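PDB 2P4S: purine nucleoside phosphorylase, which catalyses the phosphorolysis of purine (deoxy)ribonucleosides, chiefly inosine and 2'-deoxyinosine, to free base and pentose 1-phosphate in purine salvage. Local coordinates for residues L95-A99 / R186-I191; N256-K260 / E271-G275; F321-L325 / L356-V360. All coordinates share one frame; numbering follows the deposited sequence.

Overall arrangement
Contact 1 joins two helices to each other, whereas contacts 2 and 3 each lay a helix on a strand of the same mixed sheet, two ways of clothing the central sheet of this enzyme. These last two touch, with Ala259 CB 3.8 Å from Phe321 CZ, and their centres are 10 Å apart. Contact 1 lies on the opposite side of the chain's centre from contact 2, about 17 Å away between nearest atoms. Contact 3 comes near the active site: the side chain of Leu325 is about 8 Å from the bound inhibitor DADMe-ImmH and about 5 Å from that of phosphate-binding Ala201.

Contact 1. Residues L95-A99 / R186-I191; sequences LQEIA and RVMHLI
Leu190 presses one methyl, CD1, against the backbone of helix 95-99, where it stands 3.4 Å from Gln96 N and also meets the carbonyl carbon of Leu95. Closer to its own main chain, Leu190 CB abuts Ala99 CB at 3.7 Å, and Ile191 CG1 touches that same alanine methyl. Val187 divides its work between two branches. CG1, anti to the backbone N (chi1 178°), lies 4.1 Å from Ala99 CA, while CG2 touches both Leu95 CD2 and Ile98 CG2, the latter 3.9 Å away. The small Ala99 stands where the chains come nearest, its CA 5.4 Å from that of Val187. The two helix axes pass 8.8 Å apart at a crossing angle of -63°, a helix-on-helix layer of the α/β fold: helix 178-191 is sandwiched between helix 92-105 and strand 161-167, on which Met188 and Ile191 rest through Met164. Arg186 gives the contact only its aliphatic root, CB lying 3.8 Å from Leu95 CD1. Its chain then bends away at chi2 (-87°), and the guanidinium finds its partners outside, NH1 hydrogen-bonding His315 ND1 while the group makes a cation-pi contact with Phe240. That ring also touches Leu95, and Met183 lies against both Leu95 and Ile98.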
loop_
_atom_site.group_PDB
_atom_site.type_symbol
_atom_site.label_atom_id
_atom_site.label_comp_id
_atom_site.label_asym_id
_atom_site.label_seq_id
_atom_site.Cartn_x
_atom_site.Cartn_y
_atom_site.Cartn_z
ATOM N N LEU A 95 24.459 4.796 13.750
ATOM C CA LEU A 95 23.976 6.177 13.609
ATOM C C LEU A 95 24.822 7.120 14.458
ATOM O O LEU A 95 25.213 8.199 14.003
ATOM C CB LEU A 95 22.461 6.280 13.945
ATOM C CG LEU A 95 21.573 5.558 12.905
ATOM C CD1 LEU A 95 20.131 5.395 13.330
ATOM C CD2 LEU A 95 21.647 6.273 11.553
ATOM N N GLN A 96 25.124 6.688 15.681
ATOM C CA GLN A 96 26.080 7.420 16.506
ATOM C C GLN A 96 27.504 7.502 15.858
ATOM O O GLN A 96 28.121 8.563 15.925
ATOM C CB GLN A 96 26.063 6.931 17.969
ATOM C CG GLN A 96 26.879 7.822 18.950
ATOM C CD GLN A 96 26.188 9.132 19.339
ATOM O OE1 GLN A 96 26.648 10.229 18.994
ATOM N NE2 GLN A 96 25.096 9.019 20.086
ATOM N N GLU A 97 27.983 6.440 15.188
ATOM C CA GLU A 97 29.205 6.521 14.352
ATOM C C GLU A 97 29.137 7.727 13.378
ATOM O O GLU A 97 30.077 8.569 13.307
ATOM C CB GLU A 97 29.424 5.254 13.478
ATOM C CG GLU A 97 29.792 3.890 14.127
ATOM C CD GLU A 97 29.846 2.724 13.053
ATOM O OE1 GLU A 97 30.356 2.970 11.902
ATOM O OE2 GLU A 97 29.390 1.568 13.347
ATOM N N ILE A 98 28.050 7.778 12.598
ATOM C CA ILE A 98 27.849 8.839 11.615
ATOM C C ILE A 98 27.796 10.208 12.314
ATOM O O ILE A 98 28.435 11.177 11.865
ATOM C CB ILE A 98 26.551 8.600 10.728
ATOM C CG1 ILE A 98 26.510 7.160 10.185
ATOM C CG2 ILE A 98 26.402 9.690 9.651
ATOM C CD1 ILE A 98 25.208 6.797 9.414
ATOM N N ALA A 99 27.054 10.291 13.417
ATOM C CA ALA A 99 26.939 11.578 14.134
ATOM C C ALA A 99 28.348 12.041 14.600
ATOM O O ALA A 99 28.768 13.180 14.345
ATOM C CB ALA A 99 25.965 11.466 15.337
ATOM N N ARG A 186 17.669 10.796 12.078
ATOM C CA ARG A 186 18.190 10.208 13.352
ATOM C C ARG A 186 19.573 10.777 13.676
ATOM O O ARG A 186 19.851 11.092 14.820
ATOM C CB ARG A 186 18.315 8.716 13.293
ATOM C CG ARG A 186 17.106 7.940 12.814
ATOM C CD ARG A 186 16.252 7.676 13.940
ATOM N NE ARG A 186 15.637 6.354 13.931
ATOM C CZ ARG A 186 14.454 6.108 14.504
ATOM N NH1 ARG A 186 13.750 7.108 15.119
ATOM N NH2 ARG A 186 13.963 4.880 14.465
ATOM N N VAL A 187 20.402 10.952 12.650
ATOM C CA VAL A 187 21.687 11.621 12.770
ATOM C C VAL A 187 21.556 13.093 13.254
ATOM O O VAL A 187 22.248 13.485 14.191
ATOM C CB VAL A 187 22.507 11.539 11.430
ATOM C CG1 VAL A 187 23.790 12.285 11.577
ATOM C CG2 VAL A 187 22.781 10.082 11.065
ATOM N N MET A 188 20.702 13.897 12.618
ATOM C CA MET A 188 20.393 15.248 13.102
ATOM C C MET A 188 20.057 15.271 14.613
ATOM O O MET A 188 20.598 16.072 15.361
ATOM C CB MET A 188 19.254 15.882 12.294
ATOM C CG MET A 188 19.566 16.263 10.846
ATOM S SD MET A 188 18.026 16.673 9.933
ATOM C CE MET A 188 18.742 17.334 8.439
ATOM N N HIS A 189 19.198 14.374 15.063
ATOM C CA HIS A 189 18.844 14.261 16.467
ATOM C C HIS A 189 20.090 13.953 17.334
ATOM O O HIS A 189 20.358 14.632 18.342
ATOM C CB HIS A 189 17.789 13.157 16.600
ATOM C CG HIS A 189 17.552 12.682 18.000
ATOM N ND1 HIS A 189 16.978 13.474 18.976
ATOM C CD2 HIS A 189 17.742 11.461 18.565
ATOM C CE1 HIS A 189 16.872 12.772 20.093
ATOM N NE2 HIS A 189 17.319 11.544 19.865
ATOM N N LEU A 190 20.841 12.921 16.947
ATOM C CA LEU A 190 22.022 12.516 17.698
ATOM C C LEU A 190 23.045 13.655 17.812
ATOM O O LEU A 190 23.691 13.806 18.827
ATOM C CB LEU A 190 22.650 11.280 17.070
ATOM C CG LEU A 190 21.877 9.978 17.227
ATOM C CD1 LEU A 190 22.665 8.851 16.539
ATOM C CD2 LEU A 190 21.577 9.663 18.715
ATOM N N ILE A 191 23.159 14.461 16.760
ATOM C CA ILE A 191 23.944 15.695 16.769
ATOM C C ILE A 191 23.380 16.808 17.679
ATOM O O ILE A 191 24.106 17.739 18.004
ATOM C CB ILE A 191 24.106 16.187 15.316
ATOM C CG1 ILE A 191 25.133 15.286 14.585
ATOM C CG2 ILE A 191 24.390 17.718 15.209
ATOM C CD1 ILE A 191 25.152 15.492 13.088
#

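Contact 2. Residues N256-K260 / E271-G275; sequences NQQAK and ELREG
Leu272, at the start of the strand, turns CD2 onto the C-terminal end of segment 256-260, where it is 3.8 Å from both CA and CG of Lys260 and slightly farther from Ala259 O. The leucine crosses the lysine chain at about a right angle and meets its aliphatic root, at CA and CG, not its charge. Arg273 follows on the other face of the strand, pairing with Asp213 away from the helix. The helix and strand belong to a beta-alpha-beta crossover: helix 253-265 lies on the connection between the parallel neighbours 214-221 and 272-279 and packs against them, nearly antiparallel to its strand (161°), with axes 10.3 Å apart. Ala259 and Leu272 both touch Leu216 of the adjoining strand. Glu274 returns to the helix side. With CG anti to the backbone N (chi1 -173°) and an extended chain beyond, it carries its carboxylate across to the ammonium of Lys260, itself stretched out straight. NZ makes a salt bridge to OE1 at 2.9 Å, arriving from above the carboxylate plane, about 45° out of it. The bridge is one-sided, since Glu274 OE2 lies 3.7 Å from Lys260 NZ. OE2 instead faces the N-terminal end of the segment, 4.0 Å from Asn256 CB. On the strand side, Lys218 touches Glu274.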
loop_
_atom_site.group_PDB
_atom_site.type_symbol
_atom_site.label_atom_id
_atom_site.label_comp_id
_atom_site.label_asym_id
_atom_site.label_seq_id
_atom_site.Cartn_x
_atom_site.Cartn_y
_atom_site.Cartn_z
ATOM N N ASN A 256 3.636 27.046 12.140
ATOM C CA ASN A 256 2.738 27.341 11.017
ATOM C C ASN A 256 2.098 28.738 11.135
ATOM O O ASN A 256 2.020 29.460 10.147
ATOM C CB ASN A 256 1.640 26.276 10.891
ATOM C CG ASN A 256 2.110 25.033 10.144
ATOM O OD1 ASN A 256 1.303 24.160 9.787
ATOM N ND2 ASN A 256 3.383 24.953 9.886
ATOM N N GLN A 257 1.649 29.100 12.332
ATOM C CA GLN A 257 1.156 30.471 12.616
ATOM C C GLN A 257 2.235 31.558 12.357
ATOM O O GLN A 257 1.957 32.593 11.724
ATOM C CB GLN A 257 0.564 30.566 14.051
ATOM C CG GLN A 257 -0.254 31.901 14.339
ATOM C CD GLN A 257 -1.414 32.070 13.326
ATOM O OE1 GLN A 257 -2.201 31.137 13.146
ATOM N NE2 GLN A 257 -1.472 33.213 12.619
ATOM N N GLN A 258 3.477 31.321 12.796
ATOM C CA GLN A 258 4.556 32.316 12.567
ATOM C C GLN A 258 4.857 32.506 11.060
ATOM O O GLN A 258 5.061 33.631 10.570
ATOM C CB GLN A 258 5.819 31.966 13.394
ATOM C CG GLN A 258 6.986 32.974 13.257
ATOM C CD GLN A 258 6.616 34.437 13.656
ATOM O OE1 GLN A 258 5.618 34.676 14.343
ATOM N NE2 GLN A 258 7.439 35.411 13.216
ATOM N N ALA A 259 4.870 31.397 10.326
ATOM C CA ALA A 259 4.956 31.389 8.848
ATOM C C ALA A 259 3.928 32.282 8.158
ATOM O O ALA A 259 4.228 32.970 7.167
ATOM C CB ALA A 259 4.845 29.921 8.333
ATOM N N LYS A 260 2.707 32.285 8.669
ATOM C CA LYS A 260 1.672 33.142 8.108
ATOM C C LYS A 260 1.969 34.635 8.377
ATOM O O LYS A 260 1.669 35.489 7.555
ATOM C CB LYS A 260 0.298 32.760 8.651
ATOM C CG LYS A 260 -0.206 31.385 8.248
ATOM C CD LYS A 260 -1.430 30.964 9.084
ATOM C CE LYS A 260 -2.029 29.675 8.555
ATOM N NZ LYS A 260 -3.194 29.106 9.379
ATOM N N GLU A 271 0.321 33.997 -1.833
ATOM C CA GLU A 271 0.984 32.847 -2.396
ATOM C C GLU A 271 1.241 31.844 -1.286
ATOM O O GLU A 271 1.987 30.924 -1.477
ATOM C CB GLU A 271 2.318 33.256 -3.044
ATOM C CG GLU A 271 2.180 34.097 -4.339
ATOM C CD GLU A 271 1.833 35.589 -4.089
ATOM O OE1 GLU A 271 2.471 36.261 -3.227
ATOM O OE2 GLU A 271 0.901 36.088 -4.766
ATOM N N LEU A 272 0.641 32.048 -0.115
ATOM C CA LEU A 272 0.764 31.113 0.976
ATOM C C LEU A 272 -0.532 30.306 1.163
ATOM O O LEU A 272 -1.597 30.871 1.306
ATOM C CB LEU A 272 1.131 31.810 2.293
ATOM C CG LEU A 272 1.608 30.851 3.393
ATOM C CD1 LEU A 272 3.083 30.442 3.112
ATOM C CD2 LEU A 272 1.447 31.435 4.776
ATOM N N ARG A 273 -0.407 28.975 1.186
ATOM C CA ARG A 273 -1.523 28.108 1.418
ATOM C C ARG A 273 -1.206 27.300 2.668
ATOM O O ARG A 273 -0.076 27.353 3.207
ATOM C CB ARG A 273 -1.726 27.133 0.220
ATOM C CG ARG A 273 -1.754 27.776 -1.151
ATOM C CD ARG A 273 -3.086 28.541 -1.358
ATOM N NE ARG A 273 -3.052 29.305 -2.601
ATOM C CZ ARG A 273 -4.096 29.982 -3.088
ATOM N NH1 ARG A 273 -5.285 29.979 -2.453
ATOM N NH2 ARG A 273 -3.946 30.644 -4.221
ATOM N N GLU A 274 -2.162 26.481 3.047
ATOM C CA GLU A 274 -2.000 25.560 4.158
ATOM C C GLU A 274 -2.887 24.345 3.903
ATOM O O GLU A 274 -4.080 24.499 3.692
ATOM C CB GLU A 274 -2.432 26.208 5.440
ATOM C CG GLU A 274 -2.104 25.332 6.633
ATOM C CD GLU A 274 -2.559 25.937 7.963
ATOM O OE1 GLU A 274 -3.645 26.584 8.019
ATOM O OE2 GLU A 274 -1.804 25.756 8.951
ATOM N N GLY A 275 -2.328 23.139 3.940
ATOM C CA GLY A 275 -3.177 21.985 3.692
ATOM C C GLY A 275 -2.452 20.686 3.859
ATOM O O GLY A 275 -1.498 20.600 4.620
#

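Contact 3. Residues F321-L325 / L356-V360; sequences FAFSL and LGEFV
Phe323 and Phe359 form a T-shaped pair, the edge of Phe359 directed at one face of Phe323. The planes stand 82° apart with centroids separated by 5.4 Å, and Phe359 CE2 comes within 3.8 Å of Phe323 CE2. The first torsions bring the rings together: Phe359 extends anti to its main-chain nitrogen, whereas CG of Phe323 sits between N and the carbonyl carbon (chi1 61°). Phe359 CZ also approaches the edge of a second ring, 4.1 Å from Phe321 CZ.

Aliphatic groups flank the Phe323 ring. Val360 CG2 lies in its plane, at the edge, 3.7 Å from Phe323 CZ. Leu356 splits its methyls, CD2 reaching Phe323 CE1 at 4.2 Å and CD1 meeting Leu325 CD2 more loosely at 4.4 Å. These side chains form part of the hydrophobic layer between helix 353-370 and the central sheet of the α/β fold, whose strand 319-329 pairs in parallel with 195-204 and antiparallel with 214-221. Helix and strand run almost antiparallel, axes 12.3 Å apart. Phe321, Phe323 and Leu325 point to the helix, whereas Ser324 OG hydrogen-bonds Asn200 OD1.

No hydrogen bond crosses between the two segments. Cohesion rests on buried hydrocarbon surface, probably with a directional share from the edge of Phe359 facing the pi cloud of Phe323, so the mutual orientation of strand and helix probably owes something to the fit of the rings.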
loop_
_atom_site.group_PDB
_atom_site.type_symbol
_atom_site.label_atom_id
_atom_site.label_comp_id
_atom_site.label_asym_id
_atom_site.label_seq_id
_atom_site.Cartn_x
_atom_site.Cartn_y
_atom_site.Cartn_z
ATOM N N PHE A 321 8.386 21.426 11.254
ATOM C CA PHE A 321 7.771 22.419 10.413
ATOM C C PHE A 321 8.056 21.920 8.988
ATOM O O PHE A 321 9.150 21.419 8.706
ATOM C CB PHE A 321 8.402 23.815 10.631
ATOM C CG PHE A 321 7.898 24.848 9.668
ATOM C CD1 PHE A 321 8.723 25.336 8.647
ATOM C CD2 PHE A 321 6.554 25.296 9.731
ATOM C CE1 PHE A 321 8.248 26.246 7.706
ATOM C CE2 PHE A 321 6.049 26.230 8.796
ATOM C CZ PHE A 321 6.894 26.723 7.790
ATOM N N ALA A 322 7.071 22.005 8.107
ATOM C CA ALA A 322 7.267 21.572 6.727
ATOM C C ALA A 322 6.397 22.341 5.745
ATOM O O ALA A 322 5.296 22.753 6.090
ATOM C CB ALA A 322 6.987 20.058 6.604
ATOM N N PHE A 323 6.901 22.530 4.526
ATOM C CA PHE A 323 6.111 23.089 3.432
ATOM C C PHE A 323 6.426 22.471 2.084
ATOM O O PHE A 323 7.519 21.956 1.877
ATOM C CB PHE A 323 6.235 24.611 3.338
ATOM C CG PHE A 323 7.623 25.111 3.080
ATOM C CD1 PHE A 323 8.085 25.280 1.778
ATOM C CD2 PHE A 323 8.451 25.478 4.133
ATOM C CE1 PHE A 323 9.327 25.780 1.530
ATOM C CE2 PHE A 323 9.717 25.980 3.881
ATOM C CZ PHE A 323 10.145 26.143 2.573
ATOM N N SER A 324 5.444 22.576 1.182
ATOM C CA SER A 324 5.566 22.220 -0.221
ATOM C C SER A 324 5.600 23.509 -1.065
ATOM O O SER A 324 4.712 24.380 -0.930
ATOM C CB SER A 324 4.337 21.414 -0.665
ATOM O OG SER A 324 4.194 20.162 -0.021
ATOM N N LEU A 325 6.595 23.617 -1.952
ATOM C CA LEU A 325 6.501 24.537 -3.074
ATOM C C LEU A 325 5.672 23.828 -4.169
ATOM O O LEU A 325 6.039 22.727 -4.612
ATOM C CB LEU A 325 7.899 24.884 -3.607
ATOM C CG LEU A 325 7.990 25.887 -4.762
ATOM C CD1 LEU A 325 7.485 27.308 -4.379
ATOM C CD2 LEU A 325 9.446 25.947 -5.212
ATOM N N LEU A 356 12.340 32.091 -0.897
ATOM C CA LEU A 356 12.460 30.861 -0.136
ATOM C C LEU A 356 13.475 31.001 0.988
ATOM O O LEU A 356 13.210 30.587 2.112
ATOM C CB LEU A 356 12.813 29.686 -1.060
ATOM C CG LEU A 356 11.754 29.264 -2.123
ATOM C CD1 LEU A 356 12.428 28.530 -3.307
ATOM C CD2 LEU A 356 10.686 28.388 -1.535
ATOM N N GLY A 357 14.603 31.649 0.696
ATOM C CA GLY A 357 15.685 31.821 1.688
ATOM C C GLY A 357 15.286 32.755 2.822
ATOM O O GLY A 357 15.476 32.443 3.999
ATOM N N GLU A 358 14.704 33.890 2.455
ATOM C CA GLU A 358 14.178 34.855 3.423
ATOM C C GLU A 358 13.123 34.226 4.328
ATOM O O GLU A 358 13.176 34.368 5.556
ATOM C CB GLU A 358 13.603 36.056 2.680
ATOM C CG GLU A 358 13.243 37.241 3.583
ATOM C CD GLU A 358 14.441 37.781 4.410
ATOM O OE1 GLU A 358 15.556 37.954 3.834
ATOM O OE2 GLU A 358 14.267 38.022 5.636
ATOM N N PHE A 359 12.188 33.496 3.712
ATOM C CA PHE A 359 11.104 32.766 4.427
ATOM C C PHE A 359 11.669 31.767 5.414
ATOM O O PHE A 359 11.364 31.804 6.605
ATOM C CB PHE A 359 10.128 32.103 3.396
ATOM C CG PHE A 359 8.974 31.324 4.021
ATOM C CD1 PHE A 359 7.842 31.989 4.527
ATOM C CD2 PHE A 359 9.017 29.936 4.090
ATOM C CE1 PHE A 359 6.768 31.274 5.086
ATOM C CE2 PHE A 359 7.925 29.204 4.635
ATOM C CZ PHE A 359 6.807 29.879 5.142
ATOM N N VAL A 360 12.532 30.884 4.935
ATOM C CA VAL A 360 13.124 29.881 5.826
ATOM C C VAL A 360 14.006 30.493 6.946
ATOM O O VAL A 360 14.000 30.041 8.099
ATOM C CB VAL A 360 13.880 28.783 5.034
ATOM C CG1 VAL A 360 14.707 27.867 5.990
ATOM C CG2 VAL A 360 12.857 27.938 4.240
#